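Local coordinates for protein carboxypeptidase Y inhibitor (Saccharomyces cerevisiae, PDB 1WPX) that inhibits carboxypeptidase Y, a vacuolar serine protease, specifically and potently as a member of the phosphatidylethanolamine-binding protein family, at residues P54-P62 with E149-K157; H105-V114 with R186-G197. All coordinates share one frame; numbering follows the deposited sequence.

Contact 1: residues P54-P62 with E149-K157. With SO4 (sulfate ion), chain G.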
# COMPACT_ATOMS: atom_id res chain seq x y z
N PRO B 54 16.90 3.54 9.79
CA PRO B 54 17.96 3.33 10.77
C PRO B 54 18.94 4.50 10.66
O PRO B 54 19.40 4.85 9.57
CB PRO B 54 18.56 2.00 10.36
CG PRO B 54 18.34 1.97 8.89
CD PRO B 54 16.93 2.49 8.76
N THR B 55 19.23 5.11 11.80
CA THR B 55 20.13 6.25 11.88
C THR B 55 21.35 6.22 10.96
O THR B 55 21.63 7.20 10.28
CB THR B 55 20.60 6.43 13.33
OG1 THR B 55 19.54 7.00 14.10
CG2 THR B 55 21.83 7.32 13.40
N GLU B 56 22.07 5.10 10.94
CA GLU B 56 23.27 4.98 10.12
C GLU B 56 23.04 5.16 8.63
O GLU B 56 23.97 5.48 7.89
CB GLU B 56 23.97 3.64 10.37
CG GLU B 56 23.10 2.42 10.14
CD GLU B 56 22.17 2.13 11.31
OE1 GLU B 56 21.37 1.17 11.18
OE2 GLU B 56 22.23 2.83 12.34
N LYS B 57 21.81 4.94 8.18
CA LYS B 57 21.51 5.11 6.76
C LYS B 57 21.34 6.58 6.40
O LYS B 57 21.58 6.97 5.26
CB LYS B 57 20.26 4.31 6.39
CG LYS B 57 20.55 2.84 6.13
CD LYS B 57 19.28 2.07 5.80
CE LYS B 57 19.57 0.63 5.39
NZ LYS B 57 20.26 0.55 4.07
N ALA B 58 20.95 7.40 7.38
CA ALA B 58 20.76 8.83 7.16
C ALA B 58 22.03 9.59 7.56
O ALA B 58 21.98 10.74 7.98
CB ALA B 58 19.58 9.32 7.99
N ARG B 59 23.16 8.92 7.40
CA ARG B 59 24.46 9.47 7.76
C ARG B 59 24.96 10.59 6.83
O ARG B 59 25.49 11.59 7.30
CB ARG B 59 25.48 8.33 7.82
CG ARG B 59 26.75 8.65 8.57
CD ARG B 59 27.72 7.48 8.50
NE ARG B 59 27.92 7.02 7.12
CZ ARG B 59 28.99 6.36 6.70
NH1 ARG B 59 29.98 6.07 7.54
NH2 ARG B 59 29.07 5.98 5.42
N SER B 60 24.79 10.41 5.52
CA SER B 60 25.24 11.42 4.56
C SER B 60 24.07 12.23 4.01
O SER B 60 22.92 11.94 4.32
CB SER B 60 25.99 10.75 3.41
OG SER B 60 27.09 10.01 3.89
N LYS B 61 24.36 13.24 3.20
CA LYS B 61 23.30 14.07 2.65
C LYS B 61 22.49 13.30 1.60
O LYS B 61 23.06 12.63 0.74
CB LYS B 61 23.86 15.36 2.04
CG LYS B 61 22.77 16.36 1.69
CD LYS B 61 23.30 17.76 1.42
CE LYS B 61 23.98 17.88 0.07
NZ LYS B 61 24.34 19.30 -0.21
N PRO B 62 21.15 13.39 1.66
CA PRO B 62 20.27 12.71 0.72
C PRO B 62 20.06 13.45 -0.60
O PRO B 62 20.43 14.62 -0.73
CB PRO B 62 18.97 12.61 1.51
CG PRO B 62 18.95 13.92 2.22
CD PRO B 62 20.37 14.05 2.72
N GLU B 149 25.74 23.23 6.99
CA GLU B 149 26.10 21.92 6.45
C GLU B 149 25.25 20.79 7.02
O GLU B 149 24.75 20.87 8.15
CB GLU B 149 27.60 21.64 6.67
CG GLU B 149 28.08 21.67 8.13
CD GLU B 149 27.95 23.04 8.80
OE1 GLU B 149 28.18 24.07 8.13
OE2 GLU B 149 27.63 23.08 10.02
N TYR B 150 25.07 19.73 6.23
CA TYR B 150 24.27 18.59 6.64
C TYR B 150 24.82 17.81 7.82
O TYR B 150 26.02 17.57 7.92
CB TYR B 150 24.08 17.62 5.48
CG TYR B 150 23.24 16.40 5.83
CD1 TYR B 150 21.85 16.47 5.86
CD2 TYR B 150 23.84 15.19 6.17
CE1 TYR B 150 21.07 15.36 6.21
CE2 TYR B 150 23.08 14.08 6.52
CZ TYR B 150 21.69 14.17 6.54
OH TYR B 150 20.92 13.08 6.87
N MET B 151 23.91 17.39 8.69
CA MET B 151 24.24 16.58 9.85
C MET B 151 23.10 15.59 10.05
O MET B 151 21.96 15.99 10.31
CB MET B 151 24.40 17.44 11.10
CG MET B 151 24.98 16.66 12.26
SD MET B 151 25.19 17.64 13.73
CE MET B 151 23.74 17.11 14.67
N GLY B 152 23.39 14.30 9.91
CA GLY B 152 22.38 13.27 10.06
C GLY B 152 21.75 13.15 11.44
O GLY B 152 22.20 13.78 12.39
N PRO B 153 20.69 12.33 11.57
CA PRO B 153 20.01 12.14 12.85
C PRO B 153 20.96 11.60 13.91
O PRO B 153 21.84 10.76 13.61
CB PRO B 153 18.90 11.15 12.52
CG PRO B 153 18.65 11.38 11.07
CD PRO B 153 20.04 11.52 10.52
N ALA B 154 20.79 12.07 15.13
CA ALA B 154 21.62 11.64 16.25
C ALA B 154 20.82 11.79 17.54
O ALA B 154 21.30 12.37 18.52
CB ALA B 154 22.88 12.49 16.31
N PRO B 155 19.59 11.26 17.55
CA PRO B 155 18.73 11.34 18.73
C PRO B 155 19.33 10.64 19.95
O PRO B 155 19.99 9.60 19.82
CB PRO B 155 17.43 10.69 18.26
CG PRO B 155 17.93 9.65 17.31
CD PRO B 155 18.98 10.39 16.53
N PRO B 156 19.12 11.21 21.14
CA PRO B 156 19.63 10.66 22.40
C PRO B 156 19.01 9.29 22.70
O PRO B 156 17.79 9.13 22.67
CB PRO B 156 19.22 11.70 23.43
CG PRO B 156 19.16 12.97 22.64
CD PRO B 156 18.48 12.52 21.37
N LYS B 157 19.85 8.32 22.99
CA LYS B 157 19.39 6.98 23.31
C LYS B 157 18.27 7.06 24.35
O LYS B 157 18.43 7.70 25.38
CB LYS B 157 20.55 6.14 23.85
CG LYS B 157 20.17 4.74 24.26
CD LYS B 157 21.39 3.95 24.73
CE LYS B 157 20.99 2.55 25.16
NZ LYS B 157 19.94 2.60 26.23
S SO4 G . 18.97 15.49 16.68
O1 SO4 G . 20.14 16.31 17.02
O2 SO4 G . 19.37 14.45 15.71
O3 SO4 G . 18.45 14.86 17.90
O4 SO4 G . 17.93 16.34 16.09
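Y150 and P153 lie in the loop 149-157, which lends a backbone N-H to a site holding a sulfate, probably from the crystallisation liquor, consistent with the ligand pocket of the phosphatidylethanolamine-binding family; the turn T55-A58 with its tail to P62 lies against them. The ring of Y150, with CG anti to the backbone N (chi1 180°), reaches out to this second loop. Its OH donates to A58 O at 2.8 Å, coming from above the carbonyl plane, 39° out of it, and is also hydrogen-bonded to Y41 OH. Over one face of the ring K61 CA lies 3.8 Å from the centroid, and P62 CD covers the same face toward the hydroxyl end in a second CH-pi contact. The alkyl chain of K61 then runs past the CB side of Y150. G152 CA also approaches A58 O, at 3.3 Å, in a weaker CA-H...O contact. Next along, P153 offers its ring: CD meets A58 CB at 3.4 Å, while T55 CG2 rests 3.4 Å from P153 O. Behind P153 stand F215 and Y164. Next to P153, A154 N donates to sulfate O2 at 2.8 Å (155° at the hydrogen); H112 and Y164 also bind this ion. A leucine in place of Y150 would probably leave A58 O and the hydroxyl of Y41 without their phenolic partner and K61 CA without an aromatic face. The chemistry is thus a phenol hydroxyl joining A58 O and Y41 OH within a largely apolar seam, which probably helps to set the backbone N-H that faces the anion.

Contact 2: residues H105-V114 with R186-G197. With SO4 (sulfate ion), chain G.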
# COMPACT_ATOMS: atom_id res chain seq x y z
N HIS B 105 11.59 20.04 25.02
CA HIS B 105 11.93 20.91 23.91
C HIS B 105 13.02 21.94 24.21
O HIS B 105 13.06 23.00 23.60
CB HIS B 105 10.68 21.62 23.41
CG HIS B 105 9.62 20.68 22.91
ND1 HIS B 105 9.86 19.75 21.93
CD2 HIS B 105 8.32 20.54 23.27
CE1 HIS B 105 8.75 19.06 21.70
NE2 HIS B 105 7.80 19.52 22.50
N LYS B 106 13.90 21.62 25.15
CA LYS B 106 14.99 22.52 25.52
C LYS B 106 15.77 22.93 24.27
O LYS B 106 16.35 24.02 24.23
CB LYS B 106 15.92 21.84 26.53
CG LYS B 106 17.30 22.50 26.70
CD LYS B 106 17.21 23.95 27.17
CE LYS B 106 16.80 24.05 28.63
NZ LYS B 106 17.81 23.43 29.55
N TRP B 107 15.78 22.07 23.26
CA TRP B 107 16.50 22.36 22.02
C TRP B 107 15.59 22.23 20.80
O TRP B 107 16.07 22.18 19.67
CB TRP B 107 17.68 21.40 21.86
CG TRP B 107 18.52 21.27 23.09
CD1 TRP B 107 18.93 22.28 23.91
CD2 TRP B 107 19.09 20.06 23.62
NE1 TRP B 107 19.71 21.78 24.93
CE2 TRP B 107 19.83 20.42 24.77
CE3 TRP B 107 19.05 18.72 23.23
CZ2 TRP B 107 20.52 19.48 25.54
CZ3 TRP B 107 19.74 17.78 23.99
CH2 TRP B 107 20.46 18.17 25.13
N SER B 108 14.29 22.18 21.04
CA SER B 108 13.31 22.03 19.97
C SER B 108 13.68 22.79 18.71
O SER B 108 13.99 23.99 18.75
CB SER B 108 11.91 22.46 20.44
OG SER B 108 10.92 22.09 19.48
N GLU B 109 13.63 22.07 17.60
CA GLU B 109 13.98 22.57 16.29
C GLU B 109 15.49 22.68 16.25
O GLU B 109 16.07 23.73 16.49
CB GLU B 109 13.31 23.92 16.03
CG GLU B 109 11.83 23.80 15.68
CD GLU B 109 11.56 23.82 14.18
OE1 GLU B 109 12.47 23.47 13.39
OE2 GLU B 109 10.43 24.19 13.79
N PHE B 110 16.11 21.54 15.98
CA PHE B 110 17.55 21.42 15.86
C PHE B 110 17.82 21.49 14.35
O PHE B 110 17.29 20.70 13.57
CB PHE B 110 18.00 20.09 16.45
CG PHE B 110 19.49 19.93 16.56
CD1 PHE B 110 20.24 19.51 15.46
CD2 PHE B 110 20.14 20.17 17.76
CE1 PHE B 110 21.61 19.33 15.57
CE2 PHE B 110 21.51 20.00 17.87
CZ PHE B 110 22.25 19.57 16.77
N CYS B 111 18.64 22.46 13.95
CA CYS B 111 18.95 22.67 12.54
C CYS B 111 19.93 21.65 11.97
O CYS B 111 21.11 21.62 12.33
CB CYS B 111 19.48 24.09 12.35
SG CYS B 111 19.40 24.68 10.65
N HIS B 112 19.43 20.82 11.06
CA HIS B 112 20.25 19.78 10.45
C HIS B 112 20.80 20.15 9.08
O HIS B 112 21.88 19.68 8.68
CB HIS B 112 19.43 18.49 10.34
CG HIS B 112 19.37 17.71 11.61
ND1 HIS B 112 20.38 16.87 12.02
CD2 HIS B 112 18.43 17.67 12.58
CE1 HIS B 112 20.06 16.34 13.19
NE2 HIS B 112 18.88 16.81 13.55
N LEU B 113 20.09 21.00 8.35
CA LEU B 113 20.53 21.36 7.01
C LEU B 113 19.77 22.57 6.49
O LEU B 113 18.60 22.77 6.80
CB LEU B 113 20.34 20.16 6.09
CG LEU B 113 20.63 20.18 4.58
CD1 LEU B 113 19.49 20.84 3.85
CD2 LEU B 113 21.96 20.87 4.31
N VAL B 114 20.48 23.38 5.70
CA VAL B 114 19.92 24.58 5.08
C VAL B 114 20.72 24.93 3.84
O VAL B 114 21.80 25.50 3.94
CB VAL B 114 19.95 25.80 6.03
CG1 VAL B 114 19.52 27.04 5.27
CG2 VAL B 114 19.04 25.58 7.20
N ARG B 186 22.74 25.45 15.75
CA ARG B 186 21.68 24.45 15.65
C ARG B 186 20.56 24.42 16.70
O ARG B 186 19.39 24.62 16.36
CB ARG B 186 22.33 23.08 15.49
CG ARG B 186 23.27 23.13 14.30
CD ARG B 186 23.87 21.82 13.90
NE ARG B 186 24.20 21.86 12.48
CZ ARG B 186 25.19 21.18 11.92
NH1 ARG B 186 25.41 21.27 10.62
NH2 ARG B 186 25.97 20.41 12.68
N PRO B 187 20.89 24.17 17.97
CA PRO B 187 19.79 24.16 18.94
C PRO B 187 18.93 25.42 18.86
O PRO B 187 19.45 26.54 18.95
CB PRO B 187 20.50 23.99 20.28
CG PRO B 187 21.91 24.47 20.01
CD PRO B 187 22.18 23.94 18.64
N ASN B 188 17.63 25.23 18.68
CA ASN B 188 16.66 26.32 18.57
C ASN B 188 16.96 27.22 17.38
O ASN B 188 16.42 28.32 17.28
CB ASN B 188 16.63 27.17 19.84
CG ASN B 188 16.56 26.34 21.10
OD1 ASN B 188 17.59 25.93 21.63
ND2 ASN B 188 15.35 26.09 21.59
N TRP B 189 17.81 26.74 16.47
CA TRP B 189 18.19 27.53 15.31
C TRP B 189 18.83 28.82 15.80
O TRP B 189 18.76 29.87 15.15
CB TRP B 189 16.96 27.84 14.43
CG TRP B 189 16.57 26.71 13.52
CD1 TRP B 189 16.29 25.42 13.88
CD2 TRP B 189 16.45 26.76 12.09
NE1 TRP B 189 16.02 24.66 12.77
CE2 TRP B 189 16.10 25.46 11.66
CE3 TRP B 189 16.60 27.77 11.13
CZ2 TRP B 189 15.91 25.14 10.31
CZ3 TRP B 189 16.40 27.46 9.79
CH2 TRP B 189 16.06 26.15 9.40
N GLY B 190 19.44 28.73 16.98
CA GLY B 190 20.11 29.88 17.58
C GLY B 190 19.19 30.99 18.03
O GLY B 190 19.62 32.13 18.15
N TYR B 191 17.93 30.68 18.29
CA TYR B 191 16.97 31.68 18.74
C TYR B 191 16.85 31.74 20.25
O TYR B 191 16.17 32.61 20.79
CB TYR B 191 15.59 31.42 18.12
CG TYR B 191 15.46 31.87 16.69
CD1 TYR B 191 15.21 33.20 16.38
CD2 TYR B 191 15.63 30.96 15.64
CE1 TYR B 191 15.12 33.62 15.06
CE2 TYR B 191 15.54 31.38 14.31
CZ TYR B 191 15.28 32.71 14.03
OH TYR B 191 15.22 33.13 12.72
N GLY B 192 17.49 30.80 20.94
CA GLY B 192 17.42 30.79 22.39
C GLY B 192 16.14 30.19 22.96
O GLY B 192 16.19 29.26 23.76
N THR B 193 14.99 30.73 22.55
CA THR B 193 13.71 30.22 23.03
C THR B 193 13.41 28.80 22.54
O THR B 193 13.88 28.40 21.48
CB THR B 193 12.55 31.15 22.60
OG1 THR B 193 12.53 31.26 21.18
CG2 THR B 193 12.73 32.53 23.21
N PRO B 194 12.64 28.03 23.32
CA PRO B 194 12.29 26.65 22.95
C PRO B 194 11.18 26.56 21.91
O PRO B 194 10.32 27.46 21.82
CB PRO B 194 11.86 26.03 24.29
CG PRO B 194 12.51 26.90 25.32
CD PRO B 194 12.32 28.27 24.73
N ALA B 195 11.19 25.48 21.14
CA ALA B 195 10.18 25.23 20.10
C ALA B 195 10.14 26.30 19.02
O ALA B 195 9.07 26.75 18.61
CB ALA B 195 8.80 25.08 20.74
N THR B 196 11.31 26.71 18.54
CA THR B 196 11.38 27.72 17.49
C THR B 196 12.38 27.31 16.42
O THR B 196 13.45 26.78 16.73
CB THR B 196 11.77 29.10 18.07
OG1 THR B 196 13.10 29.02 18.61
CG2 THR B 196 10.81 29.51 19.18
N GLY B 197 12.04 27.54 15.15
CA GLY B 197 12.94 27.16 14.08
C GLY B 197 12.52 27.62 12.69
O GLY B 197 12.34 28.81 12.44
S SO4 G . 18.97 15.49 16.68
O1 SO4 G . 20.14 16.31 17.02
O2 SO4 G . 19.37 14.45 15.71
O3 SO4 G . 18.45 14.86 17.90
O4 SO4 G . 17.93 16.34 16.09
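F110 and C111, where strand 110-114 begins beside a G1 beta bulge (E109 and F110 both face D96), pack against the type II turn R186-W189. R186 spans both residues. Its CB sits over one face of the F110 ring, 3.8 Å from the centroid; CG moves on to C111 O at 3.3 Å; CD passes between that oxygen and F110 CE1. NE stays close to C111 O, but at too poor an angle for a hydrogen bond. Being extended from CG to NE, the chain then carries NH1 to a salt bridge with E149, and NH2 packs by the sulfur of M151. The backbone adds a weak bond, C111 N to R186 O at 3.3 Å, on an oxygen that also closes the turn by accepting W189 N.

At the C111 side chain, W189 lies with a ring face against CB and SG. CB of C111 covers the five-membered ring and SG the six-membered ring, 3.6 Å from its centroid and 17° off the normal, a sulfur-aromatic contact set by the anti chi1 of the cysteine (-161°). V114 CG2 touches the far end of the indole at CH2, 3.7 Å away, and G197 backs the opposite face. T95 OG1 bonds both W189 NE1 and E109 OE1, which probably helps hold the indole and the carboxylate in place. Before the bulge, S108 CB packs on the backbone of A195.

F110 and H112 also belong to the anion site, consistent with the ligand pocket of this family. H112 ND1 is held by M151 O, and its NE2 donates to sulfate O4 at 2.8 Å (165°). Sulfate O1 stands 3.5 Å above the centre of the F110 ring, on the face opposite R186 CB.

In the fold
From the N terminus, residues 54-62 come first, in the loop between strands 45-47 and 63-69, and meet residues 149-157, which follow strand 145-148; contact 1 closes that long excursion. Within it lie residues 105-114, leading into strand 110-120, whose partner 186-197 arrives only later, before helix 198-203. The segments therefore alternate, and the two closures cross instead of nesting. Their centres are about 17 Å apart, yet they touch: residues 149-151 of contact 1 reach the strand and the turn of contact 2 directly. Contact 1 joins two loops to each other, contact 2 one loop to the start of strand 110-120; one segment of each, 149-157 and 105-114, donates to the same sulfate.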